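PDB 6SJ9: proteasome accessory factor B/C (PafBC) from Paenarthrobacter aurescens, which is a transcriptional regulator of the bacterial DNA damage response that probably binds DNA through its winged helix-turn-helix regions. Local coordinates for residues 9-14 with 44-49; 325-330 with 615-620; 350-355 with 385-390; 365-370 with 376-381; 589-594 with 609-614. All blocks are in the same frame, centred on the assembly; numbering follows the deposited sequence.

Contact 1 (9-14 with 44-49); sequences LNLLLA and RMFERD
Asp-49 OD2 is gripped twice, by a salt bridge from Arg-7 NE and by a hydrogen bond with Tyr-32 OH, while the methylene of the same residue packs on Leu-11. The carboxylate is thus satisfied from outside the two helical segments, and what 9-14 and 44-49 share directly is apolar, with no hydrogen bond between them. Leu-11 carries all of it on the first helix. Its CG stands anti to the backbone N (chi1 175°), which aims the forked end at the second helix and lets each methyl take a separate partner. CD2 reaches Asp-49 CB at 3.6 Å, the closer of the two approaches. CD1 comes to Phe-46 CE1 at 4.1 Å, arriving at the ring edge close to its plane, with the two side chains crossing at about a right angle. The ring is held from outside as well: Tyr-79 makes an edge-to-face pair with it, and Leu-27 of helix 24-31 touches it. The interface is small, burying 118 Å² in all, and the nearest CA atoms, of Leu-11 and Asp-49, are 8.2 Å apart, yet all three touching residues are buried. Helices 2-17, 24-31 and 39-55 followed by strands 61-63 and 78-80 match a winged helix-turn-helix, in which this contact joins the first helix to the third.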
# COMPACT_ATOMS: atom_id res chain seq x y z
N LEU A 9 0.18 -14.35 -21.42
CA LEU A 9 -0.71 -13.21 -21.19
C LEU A 9 -1.52 -12.88 -22.44
O LEU A 9 -2.75 -12.77 -22.38
CB LEU A 9 0.09 -11.99 -20.71
CG LEU A 9 0.73 -12.19 -19.34
CD1 LEU A 9 1.83 -11.18 -18.92
CD2 LEU A 9 -0.38 -12.21 -18.24
N ASN A 10 -0.84 -12.81 -23.59
CA ASN A 10 -1.51 -12.52 -24.87
C ASN A 10 -2.50 -13.63 -25.24
O ASN A 10 -3.60 -13.34 -25.75
CB ASN A 10 -0.44 -12.38 -25.98
CG ASN A 10 0.42 -11.11 -25.82
OD1 ASN A 10 -0.04 -10.07 -25.36
ND2 ASN A 10 1.70 -11.23 -26.17
N LEU A 11 -2.13 -14.90 -25.01
CA LEU A 11 -3.07 -15.99 -25.31
C LEU A 11 -4.31 -15.84 -24.45
O LEU A 11 -5.43 -15.90 -24.94
CB LEU A 11 -2.39 -17.36 -25.10
CG LEU A 11 -3.26 -18.62 -25.26
CD1 LEU A 11 -3.88 -18.67 -26.65
CD2 LEU A 11 -2.47 -19.89 -25.02
N LEU A 12 -4.11 -15.58 -23.15
CA LEU A 12 -5.25 -15.46 -22.25
C LEU A 12 -6.18 -14.33 -22.69
O LEU A 12 -7.40 -14.49 -22.70
CB LEU A 12 -4.74 -15.25 -20.81
CG LEU A 12 -5.73 -14.77 -19.75
CD1 LEU A 12 -6.86 -15.78 -19.55
CD2 LEU A 12 -5.01 -14.49 -18.38
N LEU A 13 -5.62 -13.20 -23.09
CA LEU A 13 -6.49 -12.08 -23.49
C LEU A 13 -7.22 -12.37 -24.79
O LEU A 13 -8.41 -12.07 -24.91
CB LEU A 13 -5.68 -10.79 -23.62
CG LEU A 13 -5.18 -10.38 -22.25
CD1 LEU A 13 -4.24 -9.24 -22.36
CD2 LEU A 13 -6.38 -10.02 -21.38
N ALA A 14 -6.55 -13.00 -25.75
CA ALA A 14 -7.20 -13.32 -27.03
C ALA A 14 -8.38 -14.25 -26.84
O ALA A 14 -9.41 -14.11 -27.51
CB ALA A 14 -6.17 -13.96 -27.98
N ARG A 44 2.57 -28.00 -30.72
CA ARG A 44 2.85 -28.50 -29.38
C ARG A 44 3.06 -27.36 -28.38
O ARG A 44 2.65 -27.46 -27.22
CB ARG A 44 4.03 -29.48 -29.36
CG ARG A 44 5.10 -29.38 -30.43
CD ARG A 44 6.11 -30.55 -30.21
NE ARG A 44 7.30 -30.44 -31.04
CZ ARG A 44 7.47 -31.06 -32.20
NH1 ARG A 44 6.52 -31.87 -32.68
NH2 ARG A 44 8.59 -30.88 -32.88
N MSE A 45 3.69 -26.27 -28.80
CA MSE A 45 3.85 -25.14 -27.89
C MSE A 45 2.48 -24.53 -27.53
O MSE A 45 2.30 -24.01 -26.43
CB MSE A 45 4.76 -24.08 -28.52
CG MSE A 45 5.12 -22.91 -27.61
SE MSE A 45 5.51 -21.32 -28.69
CE MSE A 45 6.31 -22.24 -30.26
N PHE A 46 1.55 -24.58 -28.47
CA PHE A 46 0.17 -24.21 -28.18
C PHE A 46 -0.44 -25.15 -27.15
O PHE A 46 -1.04 -24.70 -26.16
CB PHE A 46 -0.64 -24.22 -29.48
CG PHE A 46 -2.08 -23.86 -29.29
CD1 PHE A 46 -2.44 -22.60 -28.84
CD2 PHE A 46 -3.08 -24.77 -29.60
CE1 PHE A 46 -3.77 -22.26 -28.68
CE2 PHE A 46 -4.41 -24.43 -29.45
CZ PHE A 46 -4.76 -23.17 -28.99
N GLU A 47 -0.28 -26.47 -27.35
CA GLU A 47 -0.78 -27.45 -26.38
C GLU A 47 -0.15 -27.24 -25.01
O GLU A 47 -0.82 -27.38 -23.99
CB GLU A 47 -0.47 -28.87 -26.87
CG GLU A 47 -1.29 -29.36 -28.08
CD GLU A 47 -2.79 -29.43 -27.85
OE1 GLU A 47 -3.54 -29.09 -28.79
OE2 GLU A 47 -3.23 -29.80 -26.74
N ARG A 48 1.15 -26.89 -24.96
CA ARG A 48 1.79 -26.60 -23.67
C ARG A 48 1.21 -25.36 -23.01
O ARG A 48 1.02 -25.32 -21.78
CB ARG A 48 3.30 -26.43 -23.85
CG ARG A 48 4.07 -27.68 -24.17
CD ARG A 48 5.55 -27.45 -23.84
NE ARG A 48 6.11 -26.33 -24.59
CZ ARG A 48 6.62 -26.44 -25.81
NH1 ARG A 48 6.64 -27.62 -26.42
NH2 ARG A 48 7.11 -25.38 -26.43
N ASP A 49 0.89 -24.33 -23.80
CA ASP A 49 0.34 -23.13 -23.21
C ASP A 49 -1.06 -23.38 -22.68
O ASP A 49 -1.40 -22.90 -21.60
CB ASP A 49 0.32 -22.02 -24.25
CG ASP A 49 1.70 -21.52 -24.60
OD1 ASP A 49 2.66 -21.75 -23.83
OD2 ASP A 49 1.82 -20.88 -25.65

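Contact 2 (325-330 with 615-620); sequences PLPPLE and GLLAEV
Leu-617 points its side chain from strand 616-622 at the extended, proline-rich segment 325-330, meeting it on a ferredoxin-like sheet. The sheet order 607-610, 616-622, 586-592, 639-643 is that of this fold, here within the WCX domain, and the neighbours Leu-616 and Ala-618 touch helix 599-602, so that by strand alternation Leu-617 faces away from that helix. Pro-327 and Leu-617 run antiparallel, ring beside branched end, with Pro-327 CG 3.6 Å from Leu-617 CD2. The other methyl serves the backbone beyond. CD1 of Leu-617 lies 3.9 Å from Leu-329 CA, and the side chain of Leu-329 adds a looser approach, its CD2 standing 4.3 Å from Leu-617 CD1. The chi1 of Leu-617 (-55°) sets CG anti to the carbonyl carbon, and the fork then spreads one methyl to each part of the loop. Of the 153 Å² buried, Leu-617 supplies 91 Å², the main apolar contribution of its strand segment; Leu-326 and Leu-329 rest on other strands of the sheet. Outside the pair, Leu-642 and Phe-331 also touch Leu-617, and Pro-325 O accepts a hydrogen bond from Arg-640 NH1. The loop bends at Leu-329, the centre of an inverse gamma turn with a weak Glu-330 N to Pro-328 O bond of 2.9 Å; that same Pro-328 O also lies 3.3 Å from Leu-617 CD1.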
# COMPACT_ATOMS: atom_id res chain seq x y z
N PRO A 325 0.66 23.98 24.01
CA PRO A 325 1.68 24.94 23.59
C PRO A 325 2.72 24.29 22.69
O PRO A 325 2.95 23.08 22.72
CB PRO A 325 2.28 25.42 24.91
CG PRO A 325 2.07 24.24 25.86
CD PRO A 325 0.78 23.60 25.43
N LEU A 326 3.41 25.14 21.93
CA LEU A 326 4.33 24.70 20.89
C LEU A 326 5.65 24.31 21.54
O LEU A 326 6.21 25.10 22.31
CB LEU A 326 4.58 25.81 19.87
CG LEU A 326 3.41 26.39 19.07
CD1 LEU A 326 3.86 27.60 18.26
CD2 LEU A 326 2.77 25.36 18.18
N PRO A 327 6.19 23.13 21.24
CA PRO A 327 7.54 22.80 21.68
C PRO A 327 8.55 23.61 20.90
O PRO A 327 8.20 24.22 19.87
CB PRO A 327 7.65 21.30 21.36
CG PRO A 327 6.86 21.17 20.14
CD PRO A 327 5.66 22.10 20.33
N PRO A 328 9.80 23.69 21.36
CA PRO A 328 10.81 24.40 20.57
C PRO A 328 11.22 23.55 19.38
O PRO A 328 11.40 22.34 19.48
CB PRO A 328 11.98 24.59 21.55
CG PRO A 328 11.57 23.89 22.85
CD PRO A 328 10.39 23.03 22.54
N LEU A 329 11.40 24.23 18.25
CA LEU A 329 11.74 23.57 17.00
C LEU A 329 13.24 23.33 16.91
O LEU A 329 13.92 23.83 16.02
CB LEU A 329 11.29 24.48 15.88
CG LEU A 329 9.79 24.38 15.71
CD1 LEU A 329 9.30 25.55 14.89
CD2 LEU A 329 9.52 23.06 15.06
N GLU A 330 13.75 22.50 17.82
CA GLU A 330 15.18 22.24 17.91
C GLU A 330 15.47 20.85 17.36
O GLU A 330 15.06 19.85 17.96
CB GLU A 330 15.71 22.39 19.34
CG GLU A 330 15.90 23.84 19.80
CD GLU A 330 16.06 23.98 21.31
OE1 GLU A 330 15.04 24.21 22.01
OE2 GLU A 330 17.20 23.86 21.81
N GLY A 615 7.53 11.29 22.58
CA GLY A 615 7.06 11.90 21.35
C GLY A 615 8.23 12.36 20.50
O GLY A 615 9.39 12.11 20.81
N LEU A 616 7.92 13.06 19.41
CA LEU A 616 9.01 13.59 18.62
C LEU A 616 8.53 14.69 17.68
O LEU A 616 7.36 14.73 17.31
CB LEU A 616 9.72 12.53 17.78
CG LEU A 616 8.91 11.68 16.82
CD1 LEU A 616 9.77 11.19 15.71
CD2 LEU A 616 8.41 10.50 17.56
N LEU A 617 9.45 15.60 17.36
CA LEU A 617 9.31 16.47 16.21
C LEU A 617 9.71 15.74 14.96
O LEU A 617 10.68 14.97 14.95
CB LEU A 617 10.18 17.72 16.33
CG LEU A 617 10.07 18.62 17.56
CD1 LEU A 617 11.03 19.80 17.41
CD2 LEU A 617 8.64 19.09 17.79
N ALA A 618 9.01 16.02 13.88
CA ALA A 618 9.31 15.33 12.62
C ALA A 618 9.04 16.25 11.45
O ALA A 618 7.92 16.75 11.30
CB ALA A 618 8.51 14.05 12.51
N GLU A 619 10.05 16.48 10.66
CA GLU A 619 9.94 17.24 9.43
C GLU A 619 9.71 16.27 8.27
O GLU A 619 10.55 15.40 8.02
CB GLU A 619 11.25 18.01 9.27
CG GLU A 619 11.30 19.05 8.23
CD GLU A 619 12.64 19.73 8.25
OE1 GLU A 619 12.76 20.82 8.86
OE2 GLU A 619 13.60 19.12 7.71
N VAL A 620 8.57 16.37 7.60
CA VAL A 620 8.20 15.43 6.55
C VAL A 620 7.78 16.19 5.29
O VAL A 620 7.23 17.29 5.37
CB VAL A 620 7.06 14.46 7.00
CG1 VAL A 620 7.48 13.70 8.25
CG2 VAL A 620 5.82 15.20 7.27

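Contact 3 (350-355 with 385-390); sequences ARMLQL and LKILIC
Leu-355 and Leu-385 make the tightest part of this helix-helix contact: their side chains meet obliquely, methyl to methyl, with Leu-355 CD1 3.7 Å from Leu-385 CD2. Both leucines are buried, and the surroundings close over them, since Phe-374 and Leu-381 also touch Leu-355 while Leu-359 touches Leu-385. Almost as close is the approach of the selenomethionine Met-352, whose SE lies 3.8 Å from Ile-387 CG2. The two chains cross there at about a right angle, so the selenium bears on the beta-branch of the isoleucine rather than running along it. A bend at chi3 (-67°) turns the terminal methyl aside, so that SE rather than CE lies nearest Ile-387. Leu-388 fits more loosely, its CD2 standing 4.1 Å from Met-352 O and its CB 4.5 Å from Met-352 SE.

The more open flank is at Ile-387, the one touching residue that is not fully buried; Arg-341 and Gln-348 lie beside it. Polar groups sit around the apolar patch instead of within it: Arg-351 NE forms a salt bridge with Asp-384 OD2, and Lys-386 NZ another with Asp-151 OD1 of helix 147-159. The axes of helices 350-355 and 385-389 approach to 10.6 Å and cross at -73°, steep enough to confine contact to a few residues, with 232 Å² buried. The pair unites the first and third helices of the PafC helix-turn-helix domain. With no hydrogen bond across it, the interface is held by shape and burial of hydrocarbon and selenium, while the Arg-351 to Asp-384 salt bridge ties the same two helices at its border.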
# COMPACT_ATOMS: atom_id res chain seq x y z
N ALA A 350 12.91 -5.74 -3.80
CA ALA A 350 13.29 -7.08 -4.24
C ALA A 350 13.47 -8.00 -3.04
O ALA A 350 13.03 -9.14 -3.07
CB ALA A 350 14.58 -7.03 -5.06
N ARG A 351 14.09 -7.50 -1.97
CA ARG A 351 14.24 -8.33 -0.77
C ARG A 351 12.88 -8.71 -0.18
O ARG A 351 12.66 -9.86 0.21
CB ARG A 351 15.12 -7.61 0.25
CG ARG A 351 15.28 -8.38 1.59
CD ARG A 351 16.35 -7.74 2.46
NE ARG A 351 15.90 -6.45 3.00
CZ ARG A 351 16.44 -5.28 2.71
NH1 ARG A 351 17.49 -5.21 1.89
NH2 ARG A 351 15.96 -4.16 3.26
N MSE A 352 11.96 -7.77 -0.11
CA MSE A 352 10.61 -8.08 0.42
C MSE A 352 9.93 -9.13 -0.39
O MSE A 352 9.26 -9.97 0.21
CB MSE A 352 9.68 -6.84 0.50
CG MSE A 352 10.07 -5.93 1.62
SE MSE A 352 9.10 -4.18 1.76
CE MSE A 352 9.76 -3.34 0.15
N LEU A 353 10.09 -9.14 -1.73
CA LEU A 353 9.53 -10.25 -2.49
C LEU A 353 10.14 -11.58 -2.03
O LEU A 353 9.45 -12.60 -1.99
CB LEU A 353 9.77 -10.03 -3.98
CG LEU A 353 8.92 -8.92 -4.59
CD1 LEU A 353 9.35 -8.74 -5.99
CD2 LEU A 353 7.43 -9.29 -4.52
N GLN A 354 11.44 -11.59 -1.72
CA GLN A 354 12.16 -12.79 -1.33
C GLN A 354 11.87 -13.19 0.10
O GLN A 354 12.28 -14.28 0.52
CB GLN A 354 13.67 -12.57 -1.52
CG GLN A 354 14.09 -12.60 -2.97
CD GLN A 354 15.45 -11.98 -3.20
OE1 GLN A 354 16.31 -12.00 -2.33
NE2 GLN A 354 15.60 -11.33 -4.35
N LEU A 355 11.23 -12.33 0.88
CA LEU A 355 10.75 -12.75 2.18
C LEU A 355 9.54 -13.67 2.04
O LEU A 355 9.31 -14.52 2.90
CB LEU A 355 10.39 -11.54 3.04
CG LEU A 355 11.49 -10.53 3.29
CD1 LEU A 355 11.01 -9.44 4.28
CD2 LEU A 355 12.71 -11.22 3.86
N LEU A 385 9.38 -6.11 7.22
CA LEU A 385 8.15 -6.85 7.41
C LEU A 385 7.01 -5.93 7.78
O LEU A 385 5.87 -6.17 7.36
CB LEU A 385 8.32 -7.96 8.46
CG LEU A 385 9.22 -9.10 8.02
CD1 LEU A 385 9.60 -10.03 9.15
CD2 LEU A 385 8.49 -9.91 6.97
N LYS A 386 7.27 -4.88 8.58
CA LYS A 386 6.21 -3.93 8.91
C LYS A 386 5.70 -3.22 7.66
O LYS A 386 4.51 -2.98 7.52
CB LYS A 386 6.72 -2.89 9.94
CG LYS A 386 6.84 -3.46 11.42
CD LYS A 386 7.75 -2.54 12.30
CE LYS A 386 7.36 -1.02 12.28
NZ LYS A 386 8.43 -0.20 13.00
N ILE A 387 6.60 -2.85 6.74
CA ILE A 387 6.15 -2.25 5.48
C ILE A 387 5.28 -3.23 4.72
O ILE A 387 4.22 -2.88 4.20
CB ILE A 387 7.36 -1.83 4.62
CG1 ILE A 387 8.08 -0.66 5.28
CG2 ILE A 387 6.84 -1.43 3.19
CD1 ILE A 387 9.50 -0.53 4.83
N LEU A 388 5.71 -4.50 4.68
CA LEU A 388 5.05 -5.48 3.83
C LEU A 388 3.69 -5.91 4.41
O LEU A 388 2.68 -5.95 3.68
CB LEU A 388 5.95 -6.72 3.64
CG LEU A 388 5.33 -7.89 2.86
CD1 LEU A 388 5.13 -7.40 1.42
CD2 LEU A 388 6.23 -9.14 2.83
N ILE A 389 3.63 -6.28 5.69
CA ILE A 389 2.44 -6.96 6.21
C ILE A 389 1.79 -6.24 7.37
O ILE A 389 0.81 -6.77 7.91
CB ILE A 389 2.75 -8.41 6.64
CG1 ILE A 389 3.75 -8.40 7.80
CG2 ILE A 389 3.23 -9.28 5.55
CD1 ILE A 389 3.96 -9.79 8.37
N CYS A 390 2.33 -5.13 7.84
CA CYS A 390 1.76 -4.37 8.96
C CYS A 390 1.32 -2.98 8.53
O CYS A 390 1.29 -2.06 9.35
CB CYS A 390 2.76 -4.26 10.14
SG CYS A 390 3.43 -5.87 10.69

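Contact 4 (365-370 with 376-381); sequences LHIQEV and ISRKAL
Leu-381 CD2 is the atom most surrounded here, nestled among Leu-365, Ile-367 and Val-370. Its shortest approach is to a backbone oxygen, Ile-367 O, at 3.3 Å. Apolar partners follow: Ile-367 CG2 and Val-370 CG1 each lie 3.9 Å from Leu-381 CD2, and the CD2 of Leu-365, whose chain runs alongside in the reverse sense, comes to 4.2 Å from it. The leucine gains this position because its CG stands anti to the backbone N (chi1 179°).

Beside this core the aliphatic stem of Arg-378, extended from CG to NE, lies obliquely across Ile-367, with Arg-378 CG 3.9 Å from Ile-367 CG2. Gln-368 crosses the same stem at about a right angle, its OE1 being 3.8 Å from Arg-378 CB; amide and guanidinium planes are 33° apart. These are the two helices of a helix-turn-helix, 367-374 and 378-389, and strand 365-366 pairs with 410-413 of the wing hairpin, an arrangement consistent with a winged helix-turn-helix.

Further out, the start of the second helix is fixed at Ser-377, the N-cap, whose OG accepts from Ala-380 N at 3.0 Å with an N-H...O angle of 156°. A water accepts from Arg-378 N at 2.9 Å and more weakly from Gln-368 NE2, whose other partner is Asp-372 OD1. On the first helix, Asp-409 OD1 accepts from Gln-368 N. Beyond the motif Arg-378 touches Val-154 and His-158 of helix 147-159, and Phe-358 and Leu-359 of helix 346-360 cover Leu-365.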
# COMPACT_ATOMS: atom_id res chain seq x y z
N LEU A 365 9.33 -17.71 8.94
CA LEU A 365 10.43 -16.79 8.76
C LEU A 365 11.05 -16.60 10.13
O LEU A 365 10.41 -16.03 11.02
CB LEU A 365 9.92 -15.46 8.17
CG LEU A 365 11.05 -14.52 7.67
CD1 LEU A 365 10.48 -13.45 6.74
CD2 LEU A 365 11.77 -13.87 8.82
N HIS A 366 12.28 -17.12 10.33
CA HIS A 366 13.01 -16.91 11.58
C HIS A 366 13.86 -15.64 11.46
O HIS A 366 14.81 -15.57 10.66
CB HIS A 366 13.86 -18.12 11.94
CG HIS A 366 13.04 -19.27 12.41
ND1 HIS A 366 12.66 -19.41 13.73
CD2 HIS A 366 12.44 -20.28 11.74
CE1 HIS A 366 11.90 -20.49 13.86
NE2 HIS A 366 11.76 -21.04 12.66
N ILE A 367 13.51 -14.64 12.24
CA ILE A 367 13.96 -13.29 11.91
C ILE A 367 15.49 -13.20 11.95
O ILE A 367 16.12 -12.72 10.99
CB ILE A 367 13.30 -12.26 12.82
CG1 ILE A 367 11.86 -12.08 12.35
CG2 ILE A 367 14.01 -10.90 12.67
CD1 ILE A 367 11.00 -11.35 13.33
N GLN A 368 16.12 -13.67 13.05
CA GLN A 368 17.57 -13.45 13.17
C GLN A 368 18.32 -14.14 12.04
O GLN A 368 19.21 -13.56 11.40
CB GLN A 368 18.15 -13.96 14.49
CG GLN A 368 19.67 -13.53 14.66
CD GLN A 368 19.80 -11.98 14.66
OE1 GLN A 368 19.23 -11.31 15.51
NE2 GLN A 368 20.55 -11.43 13.71
N GLU A 369 17.94 -15.37 11.76
CA GLU A 369 18.59 -16.17 10.73
C GLU A 369 18.35 -15.59 9.35
O GLU A 369 19.23 -15.64 8.49
CB GLU A 369 18.09 -17.60 10.87
CG GLU A 369 18.42 -18.52 9.76
CD GLU A 369 17.79 -19.87 10.04
OE1 GLU A 369 17.22 -20.49 9.10
OE2 GLU A 369 17.87 -20.30 11.22
N VAL A 370 17.17 -15.04 9.10
CA VAL A 370 16.95 -14.52 7.77
C VAL A 370 17.62 -13.16 7.62
O VAL A 370 18.15 -12.85 6.55
CB VAL A 370 15.44 -14.49 7.48
CG1 VAL A 370 15.14 -13.67 6.23
CG2 VAL A 370 14.95 -15.95 7.23
N ILE A 376 21.60 -7.93 6.75
CA ILE A 376 21.06 -6.73 7.35
C ILE A 376 20.79 -7.00 8.82
O ILE A 376 20.79 -8.15 9.27
CB ILE A 376 19.76 -6.26 6.64
CG1 ILE A 376 18.71 -7.39 6.67
CG2 ILE A 376 20.11 -5.83 5.21
CD1 ILE A 376 17.32 -7.04 6.15
N SER A 377 20.57 -5.93 9.56
CA SER A 377 20.29 -6.08 10.97
C SER A 377 18.91 -6.70 11.21
O SER A 377 18.01 -6.65 10.37
CB SER A 377 20.41 -4.72 11.68
OG SER A 377 19.31 -3.87 11.40
N ARG A 378 18.73 -7.22 12.42
CA ARG A 378 17.44 -7.70 12.87
C ARG A 378 16.38 -6.63 12.72
O ARG A 378 15.29 -6.87 12.18
CB ARG A 378 17.56 -8.15 14.34
CG ARG A 378 16.29 -8.71 14.95
CD ARG A 378 16.40 -8.98 16.49
NE ARG A 378 15.05 -9.00 17.07
CZ ARG A 378 14.47 -7.93 17.61
NH1 ARG A 378 15.13 -6.77 17.68
NH2 ARG A 378 13.23 -8.02 18.09
N LYS A 379 16.70 -5.41 13.16
CA LYS A 379 15.72 -4.33 13.12
C LYS A 379 15.39 -3.90 11.70
O LYS A 379 14.26 -3.47 11.41
CB LYS A 379 16.25 -3.11 13.89
CG LYS A 379 16.17 -3.24 15.40
CD LYS A 379 14.77 -2.91 15.83
CE LYS A 379 14.79 -1.62 16.57
NZ LYS A 379 15.05 -1.81 18.01
N ALA A 380 16.38 -3.93 10.83
CA ALA A 380 16.12 -3.62 9.43
C ALA A 380 15.17 -4.64 8.84
O ALA A 380 14.26 -4.29 8.08
CB ALA A 380 17.45 -3.59 8.62
N LEU A 381 15.36 -5.93 9.18
CA LEU A 381 14.45 -6.95 8.65
C LEU A 381 13.03 -6.77 9.20
O LEU A 381 12.06 -6.87 8.44
CB LEU A 381 14.99 -8.34 8.98
CG LEU A 381 14.05 -9.43 8.47
CD1 LEU A 381 13.91 -9.37 7.00
CD2 LEU A 381 14.59 -10.79 8.80
O HOH W 1 20.99 -8.16 13.88

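Contact 5 (589-594 with 609-614); sequences CLELTR and APLPDG
Strand 607-610 leads into a type I beta turn, Leu-611 to Gly-614, closed by a Gly-614 N to Leu-611 O bond of 3.3 Å, and Gly-614 CA lies 4.8 Å from Arg-594 CA. Here the backbone touches the backbone: Arg-594 CA lies 3.4 Å from Gly-614 O, a CA-H...O contact with an angle of 133° at the hydrogen. The stem of Arg-594, extended from CG to NE, runs along the end of the turn, with Arg-594 CB 3.6 Å and CG 3.7 Å from Gly-614 O. Pro-612 and Asp-613 make the reversal, and Gly-614 follows with a positive phi (86°), its CA beside that stem. Further back, Leu-611 and Glu-591 cross obliquely. Leu-611 CD1 meets the flank of the extended glutamate, 3.9 Å from Glu-591 CG and 3.8 Å from Glu-591 OE2. The polar ends find partners outside the two segments: Arg-594 NH1 forms a salt bridge with Asp-152 OD2, and Glu-591 OE1 a long, weak ion pair with Arg-640. The turn is the tip of the hairpin between strands 607-610 and 616-622; strand 586-592 lies beyond 616-622 and next to 639-643, while Phe-321 of helix 305-323 touches Glu-591 and Thr-593.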
# COMPACT_ATOMS: atom_id res chain seq x y z
N CYS A 589 6.47 20.56 9.39
CA CYS A 589 7.03 20.16 10.66
C CYS A 589 5.89 19.73 11.57
O CYS A 589 4.93 20.48 11.75
CB CYS A 589 7.82 21.31 11.29
SG CYS A 589 8.60 20.84 12.80
N LEU A 590 5.95 18.49 12.07
CA LEU A 590 4.91 17.85 12.87
C LEU A 590 5.41 17.66 14.28
O LEU A 590 6.62 17.49 14.50
CB LEU A 590 4.54 16.44 12.33
CG LEU A 590 4.06 16.29 10.90
CD1 LEU A 590 3.84 14.80 10.53
CD2 LEU A 590 2.83 17.11 10.64
N GLU A 591 4.49 17.64 15.25
CA GLU A 591 4.74 17.00 16.54
C GLU A 591 3.91 15.72 16.60
O GLU A 591 2.73 15.71 16.27
CB GLU A 591 4.38 17.89 17.72
CG GLU A 591 4.63 17.17 19.06
CD GLU A 591 4.37 18.05 20.27
OE1 GLU A 591 4.03 19.23 20.09
OE2 GLU A 591 4.49 17.55 21.41
N LEU A 592 4.56 14.64 17.02
CA LEU A 592 3.97 13.32 17.17
C LEU A 592 3.98 12.93 18.64
O LEU A 592 4.97 13.16 19.33
CB LEU A 592 4.76 12.28 16.35
CG LEU A 592 4.92 12.57 14.84
CD1 LEU A 592 5.80 11.56 14.17
CD2 LEU A 592 3.57 12.63 14.13
N THR A 593 2.90 12.31 19.10
CA THR A 593 2.91 11.64 20.39
C THR A 593 3.66 10.30 20.30
O THR A 593 3.92 9.79 19.22
CB THR A 593 1.49 11.37 20.85
OG1 THR A 593 0.88 10.45 19.93
CG2 THR A 593 0.66 12.68 20.92
N ARG A 594 4.00 9.74 21.47
CA ARG A 594 4.65 8.44 21.50
C ARG A 594 3.78 7.39 20.83
O ARG A 594 4.26 6.62 19.98
CB ARG A 594 4.93 8.01 22.94
CG ARG A 594 5.73 6.71 22.97
CD ARG A 594 6.03 6.12 24.35
NE ARG A 594 7.16 5.19 24.15
CZ ARG A 594 7.05 3.92 23.74
NH1 ARG A 594 5.86 3.37 23.50
NH2 ARG A 594 8.16 3.19 23.55
N ALA A 609 13.35 14.96 16.06
CA ALA A 609 13.96 15.37 17.32
C ALA A 609 13.17 14.70 18.43
O ALA A 609 11.97 14.91 18.55
CB ALA A 609 13.92 16.89 17.50
N PRO A 610 13.81 13.93 19.30
CA PRO A 610 13.07 13.31 20.40
C PRO A 610 12.59 14.36 21.39
O PRO A 610 13.23 15.39 21.61
CB PRO A 610 14.09 12.35 21.01
CG PRO A 610 15.39 13.02 20.75
CD PRO A 610 15.25 13.62 19.37
N LEU A 611 11.42 14.09 21.95
CA LEU A 611 10.75 14.91 22.94
C LEU A 611 10.65 14.14 24.26
O LEU A 611 10.80 12.92 24.28
CB LEU A 611 9.37 15.32 22.44
CG LEU A 611 9.47 16.26 21.24
CD1 LEU A 611 8.09 16.58 20.69
CD2 LEU A 611 10.21 17.51 21.58
N PRO A 612 10.41 14.84 25.38
CA PRO A 612 10.62 14.21 26.70
C PRO A 612 9.86 12.92 26.94
O PRO A 612 10.44 11.96 27.48
CB PRO A 612 10.16 15.30 27.68
CG PRO A 612 10.41 16.56 26.96
CD PRO A 612 10.09 16.28 25.53
N ASP A 613 8.59 12.85 26.55
CA ASP A 613 7.74 11.72 26.90
C ASP A 613 7.64 10.68 25.79
O ASP A 613 6.63 10.00 25.68
CB ASP A 613 6.34 12.21 27.27
CG ASP A 613 6.28 12.74 28.69
OD1 ASP A 613 6.28 13.98 28.85
OD2 ASP A 613 6.26 11.93 29.65
N GLY A 614 8.68 10.55 24.97
CA GLY A 614 8.67 9.57 23.90
C GLY A 614 8.03 10.05 22.61
O GLY A 614 7.99 9.28 21.63

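Contacts 3 and 4 form one unit, their centres 11 Å apart: both use helix 378-389, contact 4 nests in the loop closed by contact 3, and Leu-355 CD2 meets Leu-381 CD1 at 3.8 Å. Contacts 2 and 5, with centres 6 Å apart, share one sheet, where Leu-616 O and Leu-592 N lie 2.8 Å apart, probably hydrogen-bonded; they stand respectively 30 Å and 27 Å, centre to centre, from contact 3. Contact 1 is remote, its centre 32 Å from contact 3's and 59 Å from that of contact 2, which lies opposite across the chain's centre. It is nearest the potassium site (Leu-16, Thr-18, Ile-81, Lys-83, Ser-85), the ion being about 12 Å from the Leu-11 side chain.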